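Local structure of putative sugar ABC transporter, substrate-binding protein (4WZZ) at residues 81-86 against 306-311; 115-120 against 127-132; 172-177 against 241-246. The protein binds L-rhamnose and probably serves as the carbohydrate-binding component of an ABC transporter for sugar uptake. All blocks are in the same frame, centred on the assembly; numbering follows the deposited sequence.

Contact 1: residues 81-86 against 306-311; sequences EANGGK and AAYASI
The carboxamide of Asn83 and the phenol ring of Tyr308 are the flat groups here, with their planes turned about 66° from each other. The amide leads with its nitrogen and comes at the ring obliquely, leaving Asn83 ND2 4.2 Å from Tyr308 CE1, so the pair is a loose van der Waals contact and not a stack. Tyr51 makes an edge-to-face stack with the ring, and Val79, Val328 and Pro329 also touch the Tyr308 side chain. The polar ends are joined through one water, which accepts from Asn83 ND2 at 3.0 Å and lies 2.7 Å from Tyr308 OH. Asn83 ND2 also donates to the carbonyl of Val79, one turn back in helix 67-82. With chi1 at -71°, CG stands beside the backbone N, a setting that carries the amide back over that last turn. On the apolar side, Ile311 CD1 meets Asn83 CB at 4.1 Å, and a nearly straight chi2 of 168° sends this methyl outward from helix 299-315. Asn83 is the first residue beyond the helical angles, and a Schellman motif ends the helix: Gly84 is its positive-phi residue, Gly84 N bonds Glu81 O at 3.1 Å, and Gly85 N bonds Ile80 O. The contact thus sets the C-terminal end of helix 67-82 against the side of helix 299-315. With just 91 Å² buried, its chemistry is mixed: one methyl supplies the apolar touch, and ND2, gripped by a carbonyl and a water, gives the amide a defined rotation.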
loop_
_atom_site.group_PDB
_atom_site.type_symbol
_atom_site.label_atom_id
_atom_site.label_comp_id
_atom_site.label_asym_id
_atom_site.label_seq_id
_atom_site.Cartn_x
_atom_site.Cartn_y
_atom_site.Cartn_z
ATOM N N GLU A 81 -10.807 16.350 10.093
ATOM C CA GLU A 81 -11.039 17.157 11.288
ATOM C C GLU A 81 -10.671 18.627 11.077
ATOM O O GLU A 81 -11.351 19.515 11.565
ATOM C CB GLU A 81 -10.262 16.577 12.470
ATOM C CG GLU A 81 -10.897 15.293 13.014
ATOM C CD GLU A 81 -10.202 14.748 14.255
ATOM O OE1 GLU A 81 -9.051 15.158 14.556
ATOM O OE2 GLU A 81 -10.813 13.895 14.930
ATOM N N ALA A 82 -9.581 18.878 10.373
ATOM C CA ALA A 82 -9.149 20.251 10.119
ATOM C C ALA A 82 -10.233 21.020 9.402
ATOM O O ALA A 82 -10.362 22.233 9.568
ATOM C CB ALA A 82 -7.877 20.261 9.299
ATOM N N ASN A 83 -11.022 20.316 8.607
ATOM C CA ASN A 83 -12.036 20.963 7.791
ATOM C C ASN A 83 -13.448 20.849 8.354
ATOM O O ASN A 83 -14.417 21.207 7.687
ATOM C CB ASN A 83 -11.960 20.434 6.367
ATOM C CG ASN A 83 -10.728 20.932 5.655
ATOM O OD1 ASN A 83 -10.699 22.082 5.216
ATOM N ND2 ASN A 83 -9.693 20.105 5.572
ATOM N N GLY A 84 -13.540 20.338 9.578
ATOM C CA GLY A 84 -14.775 20.391 10.344
ATOM C C GLY A 84 -15.540 19.081 10.406
ATOM O O GLY A 84 -16.559 18.989 11.061
ATOM N N GLY A 85 -15.055 18.051 9.739
ATOM C CA GLY A 85 -15.759 16.783 9.783
ATOM C C GLY A 85 -15.391 15.946 10.982
ATOM O O GLY A 85 -14.466 16.273 11.737
ATOM N N LYS A 86 -16.119 14.846 11.151
ATOM C CA LYS A 86 -15.816 13.850 12.167
ATOM C C LYS A 86 -15.198 12.659 11.462
ATOM O O LYS A 86 -15.652 12.276 10.387
ATOM C CB LYS A 86 -17.082 13.382 12.867
ATOM C CG LYS A 86 -16.782 12.366 13.980
ATOM C CD LYS A 86 -18.038 11.773 14.620
ATOM C CE LYS A 86 -17.660 10.688 15.639
ATOM N NZ LYS A 86 -18.835 9.888 16.115
ATOM N N ALA A 306 -6.806 11.096 0.247
ATOM C CA ALA A 306 -8.050 10.348 0.334
ATOM C C ALA A 306 -9.105 11.138 1.096
ATOM O O ALA A 306 -10.302 11.081 0.752
ATOM C CB ALA A 306 -7.816 8.990 0.986
ATOM N N ALA A 307 -8.677 11.887 2.115
ATOM C CA ALA A 307 -9.606 12.739 2.853
ATOM C C ALA A 307 -10.099 13.894 1.979
ATOM O O ALA A 307 -11.295 14.181 1.953
ATOM C CB ALA A 307 -8.963 13.268 4.147
ATOM N N TYR A 308 -9.198 14.562 1.263
ATOM C CA TYR A 308 -9.637 15.648 0.384
ATOM C C TYR A 308 -10.633 15.136 -0.653
ATOM O O TYR A 308 -11.641 15.801 -0.964
ATOM C CB TYR A 308 -8.452 16.330 -0.301
ATOM C CG TYR A 308 -7.629 17.188 0.628
ATOM C CD1 TYR A 308 -8.193 18.273 1.280
ATOM C CD2 TYR A 308 -6.277 16.919 0.849
ATOM C CE1 TYR A 308 -7.447 19.067 2.129
ATOM C CE2 TYR A 308 -5.523 17.708 1.690
ATOM C CZ TYR A 308 -6.111 18.785 2.326
ATOM O OH TYR A 308 -5.379 19.581 3.177
ATOM N N ALA A 309 -10.362 13.953 -1.201
ATOM C CA ALA A 309 -11.223 13.372 -2.223
ATOM C C ALA A 309 -12.562 12.950 -1.623
ATOM O O ALA A 309 -13.619 13.120 -2.249
ATOM C CB ALA A 309 -10.531 12.183 -2.909
ATOM N N SER A 310 -12.527 12.439 -0.393
ATOM C CA SER A 310 -13.746 12.078 0.311
ATOM C C SER A 310 -14.642 13.306 0.515
ATOM O O SER A 310 -15.847 13.263 0.286
ATOM C CB SER A 310 -13.408 11.503 1.687
ATOM O OG SER A 310 -12.685 10.294 1.552
ATOM N N ILE A 311 -14.044 14.398 0.982
ATOM C CA ILE A 311 -14.797 15.632 1.196
ATOM C C ILE A 311 -15.363 16.117 -0.125
ATOM O O ILE A 311 -16.481 16.633 -0.169
ATOM C CB ILE A 311 -13.934 16.729 1.816
ATOM C CG1 ILE A 311 -13.503 16.313 3.230
ATOM C CG2 ILE A 311 -14.721 18.051 1.902
ATOM C CD1 ILE A 311 -12.422 17.183 3.832
HETATM O O HOH W 1 -6.836 20.904 5.085
#

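Contact 2: residues 115-120 against 127-132; sequences IAIAAN and PALTEA
Leu129 faces Ile115 and Ile117 with its forked end, one methyl to each: Leu129 CD1 lies 4.2 Å from Ile117 CG2, and Leu129 CD2 lies 4.5 Å from Ile115 CG2. A turn further along the helix, Ala132 CB receives Ile115 CD1 at 4.1 Å. Ile115 thereby uses both branches, CG2 for the leucine and the extended arm (chi2 174°) for the alanine. The spacing explains the match, since Ile115 and Ile117, two residues apart, lie on the same face of strand 114-117, while Leu129 and Ala132, three residues apart, share one side of helix 126-134. The backbones remain well separated, the segment axes approaching to 11.2 Å at 158°, close to antiparallel. This is the strand-to-helix half of a beta-alpha-beta unit, which strand 138-142 completes beside strand 114-117 in the parallel part of the sheet. Farther out, Ile104 of helix 97-110 and Thr146 also touch Ile117, and Val139 backs Leu129. Past the strand end, Asn120 ND2 donates to the carbonyls of Lys62, a residue of the rhamnose pocket, and Thr96; the side chain of Ile117 itself lies about 11 Å from the sugar. Every group touching across this interface is a buried methyl, so helix and strand are held by shape and exclusion of water, without directional bonds between the two segments.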
loop_
_atom_site.group_PDB
_atom_site.type_symbol
_atom_site.label_atom_id
_atom_site.label_comp_id
_atom_site.label_asym_id
_atom_site.label_seq_id
_atom_site.Cartn_x
_atom_site.Cartn_y
_atom_site.Cartn_z
ATOM N N ILE A 115 -17.410 6.332 3.473
ATOM C CA ILE A 115 -16.489 5.266 3.863
ATOM C C ILE A 115 -15.299 5.277 2.911
ATOM O O ILE A 115 -15.470 5.291 1.692
ATOM C CB ILE A 115 -17.189 3.885 3.818
ATOM C CG1 ILE A 115 -18.228 3.796 4.931
ATOM C CG2 ILE A 115 -16.174 2.724 3.941
ATOM C CD1 ILE A 115 -19.047 2.543 4.881
ATOM N N ALA A 116 -14.096 5.299 3.479
ATOM C CA ALA A 116 -12.870 5.167 2.708
ATOM C C ALA A 116 -12.257 3.853 3.140
ATOM O O ALA A 116 -12.005 3.661 4.319
ATOM C CB ALA A 116 -11.914 6.325 3.011
ATOM N N ILE A 117 -12.026 2.948 2.196
ATOM C CA ILE A 117 -11.589 1.613 2.562
ATOM C C ILE A 117 -10.372 1.108 1.780
ATOM O O ILE A 117 -10.267 1.293 0.573
ATOM C CB ILE A 117 -12.750 0.633 2.468
ATOM C CG1 ILE A 117 -12.320 -0.750 2.959
ATOM C CG2 ILE A 117 -13.341 0.602 1.052
ATOM C CD1 ILE A 117 -13.478 -1.596 3.470
ATOM N N ALA A 118 -9.457 0.483 2.520
ATOM C CA ALA A 118 -8.289 -0.194 1.965
ATOM C C ALA A 118 -8.595 -1.679 1.978
ATOM O O ALA A 118 -8.578 -2.323 3.036
ATOM C CB ALA A 118 -7.059 0.098 2.794
ATOM N N ALA A 119 -8.920 -2.212 0.802
ATOM C CA ALA A 119 -9.550 -3.519 0.696
ATOM C C ALA A 119 -8.647 -4.690 0.977
ATOM O O ALA A 119 -7.529 -4.763 0.464
ATOM C CB ALA A 119 -10.162 -3.692 -0.715
ATOM N N ASN A 120 -9.154 -5.628 1.767
ATOM C CA ASN A 120 -8.453 -6.891 2.016
ATOM C C ASN A 120 -8.794 -7.953 0.985
ATOM O O ASN A 120 -8.180 -9.025 0.946
ATOM C CB ASN A 120 -8.772 -7.413 3.408
ATOM C CG ASN A 120 -8.114 -6.591 4.496
ATOM O OD1 ASN A 120 -7.059 -5.998 4.282
ATOM N ND2 ASN A 120 -8.730 -6.549 5.663
ATOM N N PRO A 127 -20.892 -6.792 -1.505
ATOM C CA PRO A 127 -22.255 -6.685 -0.962
ATOM C C PRO A 127 -22.392 -5.644 0.156
ATOM O O PRO A 127 -23.350 -4.867 0.141
ATOM C CB PRO A 127 -22.526 -8.090 -0.422
ATOM C CG PRO A 127 -21.673 -8.977 -1.252
ATOM C CD PRO A 127 -20.428 -8.190 -1.551
ATOM N N ALA A 128 -21.460 -5.620 1.102
ATOM C CA ALA A 128 -21.572 -4.681 2.210
ATOM C C ALA A 128 -21.426 -3.240 1.726
ATOM O O ALA A 128 -22.144 -2.341 2.189
ATOM C CB ALA A 128 -20.552 -4.996 3.277
ATOM N N LEU A 129 -20.507 -3.022 0.782
ATOM C CA LEU A 129 -20.263 -1.683 0.270
ATOM C C LEU A 129 -21.407 -1.216 -0.614
ATOM O O LEU A 129 -21.722 -0.022 -0.668
ATOM C CB LEU A 129 -18.937 -1.621 -0.486
ATOM C CG LEU A 129 -17.712 -1.821 0.410
ATOM C CD1 LEU A 129 -16.436 -1.821 -0.438
ATOM C CD2 LEU A 129 -17.661 -0.746 1.515
ATOM N N THR A 130 -22.028 -2.155 -1.314
ATOM C CA THR A 130 -23.214 -1.819 -2.093
ATOM C C THR A 130 -24.349 -1.418 -1.148
ATOM O O THR A 130 -25.071 -0.459 -1.416
ATOM C CB THR A 130 -23.641 -2.989 -2.983
ATOM O OG1 THR A 130 -22.608 -3.252 -3.935
ATOM C CG2 THR A 130 -24.928 -2.662 -3.738
ATOM N N GLU A 131 -24.499 -2.146 -0.044
ATOM C CA GLU A 131 -25.500 -1.800 0.967
ATOM C C GLU A 131 -25.231 -0.396 1.501
ATOM O O GLU A 131 -26.158 0.373 1.734
ATOM C CB GLU A 131 -25.503 -2.820 2.115
ATOM C CG GLU A 131 -26.445 -2.470 3.274
ATOM C CD GLU A 131 -27.923 -2.376 2.857
ATOM O OE1 GLU A 131 -28.271 -2.775 1.720
ATOM O OE2 GLU A 131 -28.741 -1.891 3.672
ATOM N N ALA A 132 -23.961 -0.070 1.719
ATOM C CA ALA A 132 -23.588 1.276 2.158
ATOM C C ALA A 132 -24.061 2.295 1.125
ATOM O O ALA A 132 -24.669 3.317 1.464
ATOM C CB ALA A 132 -22.071 1.387 2.358
#

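Contact 3: residues 172-177 against 241-246; sequences LDISGG and IKVICA
Val243 and Ile174 meet with their side chains crossing at about a right angle, and they touch through one methyl on each, Ile174 CG2 against Val243 CG2 at 4.1 Å. The same valine methyl presses closer on the neighbouring residue, coming 3.8 Å from Ser175 CB and 3.9 Å from Ser175 N. With Val243 chi1 at -176°, it is CG1 that runs anti to the backbone N, and CG2 is the branch turned to the helix end. Beside it, Lys242 CB stands 4.4 Å from Ser175 CB, but the rest of the lysine leads off, leaving its amine outside the contact. These pieces belong to the lobe built on the four-stranded parallel sheet, where strand 243-246 runs between strands 179-185 and 269-272, and where helix 160-174 leads into strand 179-185. Ser175 turns its hydroxyl away from Val243: OG accepts from Gly177 N at 3.1 Å with an N-H...O angle of 156°, an ST turn, and is also hydrogen-bonded to Ile171 O. Ile174 reaches beyond Val243 to Lys269 and Thr271 of the next strand, with Pro292 and Tyr293 also touching it.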
loop_
_atom_site.group_PDB
_atom_site.type_symbol
_atom_site.label_atom_id
_atom_site.label_comp_id
_atom_site.label_asym_id
_atom_site.label_seq_id
_atom_site.Cartn_x
_atom_site.Cartn_y
_atom_site.Cartn_z
ATOM N N LEU A 172 17.032 -6.709 -10.208
ATOM C CA LEU A 172 18.036 -6.926 -11.232
ATOM C C LEU A 172 19.392 -6.369 -10.773
ATOM O O LEU A 172 20.432 -6.972 -10.992
ATOM C CB LEU A 172 17.600 -6.274 -12.547
ATOM C CG LEU A 172 18.577 -6.475 -13.710
ATOM C CD1 LEU A 172 18.657 -7.945 -14.099
ATOM C CD2 LEU A 172 18.173 -5.630 -14.894
ATOM N N ASP A 173 19.356 -5.191 -10.165
ATOM C CA ASP A 173 20.560 -4.526 -9.682
ATOM C C ASP A 173 21.170 -5.282 -8.515
ATOM O O ASP A 173 22.335 -5.682 -8.540
ATOM C CB ASP A 173 20.196 -3.102 -9.250
ATOM C CG ASP A 173 21.375 -2.345 -8.666
ATOM O OD1 ASP A 173 22.528 -2.563 -9.116
ATOM O OD2 ASP A 173 21.146 -1.514 -7.771
ATOM N N ILE A 174 20.359 -5.493 -7.482
ATOM C CA ILE A 174 20.835 -6.049 -6.231
ATOM C C ILE A 174 21.308 -7.509 -6.371
ATOM O O ILE A 174 22.220 -7.942 -5.664
ATOM C CB ILE A 174 19.734 -5.898 -5.153
ATOM C CG1 ILE A 174 19.487 -4.410 -4.880
ATOM C CG2 ILE A 174 20.100 -6.637 -3.910
ATOM C CD1 ILE A 174 18.132 -4.146 -4.192
ATOM N N SER A 175 20.708 -8.259 -7.291
ATOM C CA SER A 175 21.083 -9.645 -7.523
ATOM C C SER A 175 22.401 -9.741 -8.263
ATOM O O SER A 175 22.967 -10.818 -8.341
ATOM C CB SER A 175 20.024 -10.364 -8.366
ATOM O OG SER A 175 19.947 -9.760 -9.658
ATOM N N GLY A 176 22.867 -8.643 -8.847
ATOM C CA GLY A 176 24.015 -8.689 -9.742
ATOM C C GLY A 176 23.674 -9.049 -11.181
ATOM O O GLY A 176 24.563 -9.202 -12.023
ATOM N N GLY A 177 22.385 -9.196 -11.479
ATOM C CA GLY A 177 21.944 -9.399 -12.842
ATOM C C GLY A 177 21.377 -10.776 -13.144
ATOM O O GLY A 177 20.880 -11.008 -14.240
ATOM N N ILE A 241 18.923 -18.489 -2.798
ATOM C CA ILE A 241 18.197 -17.290 -3.200
ATOM C C ILE A 241 19.075 -16.044 -3.077
ATOM O O ILE A 241 19.868 -15.905 -2.129
ATOM C CB ILE A 241 16.902 -17.148 -2.361
ATOM C CG1 ILE A 241 16.040 -16.023 -2.908
ATOM C CG2 ILE A 241 17.205 -16.886 -0.897
ATOM C CD1 ILE A 241 14.677 -15.996 -2.278
ATOM N N LYS A 242 18.962 -15.142 -4.041
ATOM C CA LYS A 242 19.779 -13.939 -4.039
ATOM C C LYS A 242 19.046 -12.736 -3.459
ATOM O O LYS A 242 19.670 -11.880 -2.838
ATOM C CB LYS A 242 20.236 -13.624 -5.463
ATOM C CG LYS A 242 21.159 -14.680 -6.043
ATOM C CD LYS A 242 22.441 -14.775 -5.243
ATOM C CE LYS A 242 23.141 -16.134 -5.440
ATOM N NZ LYS A 242 24.450 -16.224 -4.713
ATOM N N VAL A 243 17.738 -12.639 -3.710
ATOM C CA VAL A 243 16.955 -11.486 -3.300
ATOM C C VAL A 243 15.565 -11.929 -2.861
ATOM O O VAL A 243 14.911 -12.745 -3.539
ATOM C CB VAL A 243 16.780 -10.464 -4.447
ATOM C CG1 VAL A 243 16.051 -9.229 -3.949
ATOM C CG2 VAL A 243 18.120 -10.090 -5.055
ATOM N N ILE A 244 15.123 -11.368 -1.740
ATOM C CA ILE A 244 13.726 -11.419 -1.320
ATOM C C ILE A 244 13.119 -10.042 -1.594
ATOM O O ILE A 244 13.670 -9.024 -1.205
ATOM C CB ILE A 244 13.572 -11.800 0.160
ATOM C CG1 ILE A 244 14.070 -13.239 0.398
ATOM C CG2 ILE A 244 12.119 -11.696 0.604
ATOM C CD1 ILE A 244 14.196 -13.598 1.887
ATOM N N CYS A 245 12.008 -10.037 -2.314
ATOM C CA CYS A 245 11.262 -8.823 -2.586
ATOM C C CYS A 245 9.999 -8.892 -1.759
ATOM O O CYS A 245 9.175 -9.787 -1.937
ATOM C CB CYS A 245 10.935 -8.707 -4.073
ATOM S SG CYS A 245 9.942 -7.221 -4.374
ATOM N N ALA A 246 9.861 -7.961 -0.813
ATOM C CA ALA A 246 8.740 -7.942 0.126
ATOM C C ALA A 246 7.907 -6.653 -0.055
ATOM O O ALA A 246 8.182 -5.604 0.577
ATOM C CB ALA A 246 9.276 -8.036 1.582
#

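Overall arrangement
Contacts 1 and 2 lie in the lobe containing the eight-stranded mixed sheet, their centres about 18 Å apart; contact 3 belongs to the four-stranded parallel sheet, its centre about 41 Å from that of contact 1 and about 37 Å from that of contact 2, across the chain's centre. Contacts 1 and 2 touch where Ser310 OG packs 4.3 Å from Ala116 CB: strand 114-117 turns Ala116 to helix 299-315 and its isoleucines to helix 126-134. Along the chain, contact 2 and then contact 3 fall between the two halves of contact 1, so helix 299-315 returns to the first lobe after the chain has passed through the four strands of the second sheet. Rhamnose is bound by residues from both lobes, as in two-lobed periplasmic binding proteins.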